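Local coordinates for WbmS, polysaccharide deacetylase involved in O-antigen biosynthesis (Bordetella bronchiseptica, PDB 3HFT), which probably removes acetyl groups from a polysaccharide during O-antigen biosynthesis, as a zinc-binding member of the polysaccharide deacetylase family, at residues Asp55-Ile60 / Glu79-Asn84; Ala63-Thr68 / Ser251-Asn256. All coordinates share one frame; numbering follows the deposited sequence.

Contact 1 (Asp55-Ile60 / Glu79-Asn84); sequences DTIDLI and ENIRRN
Ile57 and Ile81 meet where helices 50-63 and 77-83 come closest within these segments, their CA atoms 8.0 Å apart. The CB of Ile57 points at the other helix and splits the side chain there. Its CG2 branch, anti to the backbone N, stays 4.9 Å from Asn80 CB, too far for close packing. The CG1 branch lies beside the backbone N and carries the chain across. CG1 itself is still 4.5 Å from Ile81 CG1. With chi2 extended (167°), CD1 becomes the tip that makes the contact, 4.1 Å from Ile81 CG1. The same methyl also has Asn80 CB at 4.5 Å. The two isoleucine side chains cross at about a right angle, and the methyl meets CG1, midway along Ile81. The touch is light and wholly apolar. Asn80 OD1 takes a weak hydrogen bond from Arg83 NH2 of its own helix. Just past helix 77-83, Asn84 ND2 hydrogen-bonds Glu61 OE2 of helix 50-63. Both isoleucines rest on Trp69 of strand 67-71, and Ile81 also packs on Phe87 and Leu89 of strand 87-91. The contact thus joins neighbouring helices of successive beta-alpha-beta units over the parallel sheet.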
# COMPACT_ATOMS: atom_id res chain seq x y z
N ASP A 55 -11.21 28.36 -2.74
CA ASP A 55 -12.52 28.04 -2.18
C ASP A 55 -12.40 26.98 -1.11
O ASP A 55 -13.06 27.06 -0.06
CB ASP A 55 -13.46 27.56 -3.30
CG ASP A 55 -14.73 26.90 -2.75
OD1 ASP A 55 -15.65 27.63 -2.36
OD2 ASP A 55 -14.81 25.66 -2.71
N THR A 56 -11.57 25.96 -1.37
CA THR A 56 -11.36 24.93 -0.36
C THR A 56 -10.67 25.50 0.87
O THR A 56 -11.10 25.23 1.98
CB THR A 56 -10.60 23.72 -0.91
OG1 THR A 56 -11.30 23.17 -2.03
CG2 THR A 56 -10.53 22.63 0.15
N ILE A 57 -9.59 26.25 0.69
CA ILE A 57 -8.92 26.95 1.81
C ILE A 57 -9.92 27.78 2.64
O ILE A 57 -9.95 27.71 3.87
CB ILE A 57 -7.77 27.87 1.31
CG1 ILE A 57 -6.59 27.03 0.79
CG2 ILE A 57 -7.24 28.78 2.43
CD1 ILE A 57 -5.56 27.82 0.01
N ASP A 58 -10.76 28.56 1.96
CA ASP A 58 -11.74 29.39 2.67
C ASP A 58 -12.72 28.58 3.52
O ASP A 58 -13.03 28.94 4.65
CB ASP A 58 -12.52 30.25 1.68
CG ASP A 58 -11.66 31.33 1.04
OD1 ASP A 58 -10.58 31.68 1.59
OD2 ASP A 58 -12.08 31.81 -0.03
N LEU A 59 -13.14 27.44 3.01
CA LEU A 59 -14.06 26.56 3.70
C LEU A 59 -13.44 26.00 4.99
O LEU A 59 -14.05 26.03 6.07
CB LEU A 59 -14.47 25.46 2.73
CG LEU A 59 -15.88 24.90 2.80
CD1 LEU A 59 -16.89 26.02 2.73
CD2 LEU A 59 -16.11 23.89 1.66
N ILE A 60 -12.19 25.52 4.90
CA ILE A 60 -11.49 25.00 6.08
C ILE A 60 -11.10 26.11 7.08
O ILE A 60 -11.29 25.96 8.29
CB ILE A 60 -10.27 24.16 5.67
CG1 ILE A 60 -10.70 23.05 4.70
CG2 ILE A 60 -9.58 23.53 6.89
CD1 ILE A 60 -11.92 22.20 5.20
N GLU A 79 1.62 29.82 0.01
CA GLU A 79 2.03 30.72 1.08
C GLU A 79 0.90 30.94 2.11
O GLU A 79 1.18 31.07 3.29
CB GLU A 79 2.55 32.05 0.49
CG GLU A 79 3.29 32.95 1.48
CD GLU A 79 4.38 32.23 2.29
OE1 GLU A 79 5.10 31.38 1.72
OE2 GLU A 79 4.52 32.53 3.50
N ASN A 80 -0.36 30.92 1.66
CA ASN A 80 -1.50 30.98 2.59
C ASN A 80 -1.47 29.78 3.54
O ASN A 80 -1.69 29.90 4.73
CB ASN A 80 -2.86 30.90 1.85
CG ASN A 80 -3.09 32.03 0.86
OD1 ASN A 80 -2.16 32.71 0.47
ND2 ASN A 80 -4.34 32.20 0.44
N ILE A 81 -1.20 28.61 2.97
CA ILE A 81 -1.14 27.36 3.71
C ILE A 81 0.04 27.40 4.69
O ILE A 81 -0.11 27.08 5.87
CB ILE A 81 -1.04 26.18 2.73
CG1 ILE A 81 -2.34 26.09 1.90
CG2 ILE A 81 -0.71 24.86 3.49
CD1 ILE A 81 -2.29 25.19 0.67
N ARG A 82 1.21 27.80 4.22
CA ARG A 82 2.36 27.93 5.13
C ARG A 82 2.06 28.85 6.31
O ARG A 82 2.33 28.50 7.45
CB ARG A 82 3.59 28.47 4.39
CG ARG A 82 4.24 27.49 3.43
CD ARG A 82 5.57 28.04 2.88
NE ARG A 82 5.91 27.45 1.58
CZ ARG A 82 5.59 27.96 0.38
NH1 ARG A 82 4.91 29.10 0.28
NH2 ARG A 82 5.95 27.33 -0.73
N ARG A 83 1.53 30.04 6.04
CA ARG A 83 1.23 31.03 7.09
C ARG A 83 0.31 30.54 8.18
O ARG A 83 0.47 30.89 9.36
CB ARG A 83 0.53 32.26 6.51
CG ARG A 83 1.43 33.29 5.96
CD ARG A 83 0.66 34.59 5.77
NE ARG A 83 -0.51 34.40 4.91
CZ ARG A 83 -0.52 34.55 3.59
NH1 ARG A 83 0.59 34.89 2.94
NH2 ARG A 83 -1.64 34.36 2.90
N ASN A 84 -0.72 29.80 7.79
CA ASN A 84 -1.70 29.36 8.74
C ASN A 84 -1.06 28.31 9.65
O ASN A 84 -0.68 27.22 9.19
CB ASN A 84 -2.93 28.82 8.01
CG ASN A 84 -4.07 28.54 8.93
OD1 ASN A 84 -3.87 28.20 10.11
ND2 ASN A 84 -5.30 28.68 8.42

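Contact 2 (Ala63-Thr68 / Ser251-Asn256); sequences AGVCAT and SLLARN
Ala63 faces Leu253 of helix 245-256 with 6.8 Å between their CA atoms, and the chain then turns at Gly64, whose positive phi (71°) breaks from helical geometry and leads toward strand 67-71. Leu253 carries the contact from its side. Its CG lies beside the backbone N and anti to the carbonyl carbon (chi1 -70°); this, with chi2 168°, brings CD1 and CD2 to Ala63 CB. They close on it like a fork: CD2 is 3.9 Å from Ala63 CB and CD1 4.0 Å. CD2 also reaches Val65 CG2 at 3.8 Å and so is shared between the two residues. Val65 CG2 takes the crowded position between the backbone N and the carbonyl carbon, and the valine and leucine side chains run obliquely to each other. Leu41 of strand 39-44 and Ile60 of helix 50-63 touch both Val65 and Leu253, while Phe21 covers another part of Val65. Asn256 makes no polar tie to 63-68. Its ND2 gives a 2.7 Å hydrogen bond to Leu252 O, bent to 151°, and also bonds Asp194 OD2. The contact joins the C-terminal helix to the lead-in of strand 67-71, although 182 residues separate the segments in the chain. Nothing but methyl groups meets between the two segments. The contact therefore probably rests on close fit and the exclusion of water.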
# COMPACT_ATOMS: atom_id res chain seq x y z
N ALA A 63 -13.95 27.09 9.27
CA ALA A 63 -14.21 26.13 10.34
C ALA A 63 -13.20 26.29 11.46
O ALA A 63 -13.45 25.89 12.59
CB ALA A 63 -14.17 24.70 9.77
N GLY A 64 -12.04 26.84 11.14
CA GLY A 64 -10.99 27.04 12.11
C GLY A 64 -10.29 25.78 12.59
O GLY A 64 -9.82 25.75 13.72
N VAL A 65 -10.22 24.76 11.74
CA VAL A 65 -9.61 23.47 12.09
C VAL A 65 -8.26 23.25 11.39
O VAL A 65 -7.93 23.94 10.40
CB VAL A 65 -10.57 22.28 11.72
CG1 VAL A 65 -11.95 22.48 12.34
CG2 VAL A 65 -10.73 22.12 10.17
N CYS A 66 -7.49 22.30 11.91
CA CYS A 66 -6.23 21.85 11.31
C CYS A 66 -6.50 21.09 10.01
O CYS A 66 -7.57 20.52 9.82
CB CYS A 66 -5.50 20.87 12.24
SG CYS A 66 -4.73 21.64 13.65
N ALA A 67 -5.50 21.07 9.13
CA ALA A 67 -5.59 20.31 7.90
C ALA A 67 -4.19 20.17 7.29
O ALA A 67 -3.29 20.95 7.60
CB ALA A 67 -6.60 20.95 6.91
N THR A 68 -4.01 19.15 6.46
CA THR A 68 -2.74 18.92 5.78
C THR A 68 -3.00 18.97 4.28
O THR A 68 -3.98 18.41 3.81
CB THR A 68 -2.17 17.58 6.17
OG1 THR A 68 -2.11 17.50 7.60
CG2 THR A 68 -0.79 17.39 5.56
N SER A 251 -20.88 18.99 6.54
CA SER A 251 -21.53 18.31 7.68
C SER A 251 -20.55 17.76 8.68
O SER A 251 -20.77 17.84 9.89
CB SER A 251 -22.36 17.13 7.21
OG SER A 251 -23.42 17.62 6.42
N LEU A 252 -19.48 17.19 8.17
CA LEU A 252 -18.45 16.62 9.03
C LEU A 252 -17.85 17.70 9.90
O LEU A 252 -17.63 17.49 11.10
CB LEU A 252 -17.39 15.97 8.14
CG LEU A 252 -16.11 15.36 8.64
CD1 LEU A 252 -15.52 14.61 7.43
CD2 LEU A 252 -15.16 16.41 9.16
N LEU A 253 -17.58 18.86 9.30
CA LEU A 253 -17.06 20.01 10.04
C LEU A 253 -18.06 20.50 11.09
O LEU A 253 -17.71 20.68 12.26
CB LEU A 253 -16.69 21.16 9.08
CG LEU A 253 -15.47 20.95 8.17
CD1 LEU A 253 -15.37 22.02 7.06
CD2 LEU A 253 -14.17 20.85 9.01
N ALA A 254 -19.32 20.69 10.67
CA ALA A 254 -20.37 21.18 11.57
C ALA A 254 -20.58 20.25 12.76
O ALA A 254 -20.73 20.71 13.87
CB ALA A 254 -21.70 21.38 10.80
N ARG A 255 -20.60 18.95 12.53
CA ARG A 255 -20.78 18.00 13.59
C ARG A 255 -19.62 17.89 14.54
O ARG A 255 -19.81 17.36 15.62
CB ARG A 255 -20.86 16.60 13.04
CG ARG A 255 -22.07 16.23 12.30
CD ARG A 255 -21.96 14.75 11.97
NE ARG A 255 -23.01 14.44 11.04
CZ ARG A 255 -22.83 14.05 9.79
NH1 ARG A 255 -21.61 13.85 9.32
NH2 ARG A 255 -23.90 13.81 9.03
N ASN A 256 -18.42 18.26 14.12
CA ASN A 256 -17.21 17.95 14.90
C ASN A 256 -16.45 19.15 15.46
O ASN A 256 -15.47 18.96 16.16
CB ASN A 256 -16.29 17.07 14.07
CG ASN A 256 -16.82 15.67 13.92
OD1 ASN A 256 -16.88 14.92 14.90
ND2 ASN A 256 -17.22 15.30 12.71

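Contacts 1 and 2 have centres about 13 Å apart; contact 1 lies on helix 50-63 and contact 2 takes in the turn that follows it. Ile60, one helical turn after Ile57, joins them. Its CG2 packs 3.8 Å from Val65 CG2 and 3.9 Å from Ala67 CB, and its CD1 lies 3.9 Å from Leu253 CD1. Apolar packing thus runs from helix 77-83 through helix 50-63 to helix 245-256, along strand 67-71. The zinc ligands Asp46, His92 and His127 belong to neither contact. Asp46 and His92 lie just past the ends of strands 39-44 and 87-91, whereas contact 2 sits where parallel strand 67-71 begins, toward the other end of the sheet.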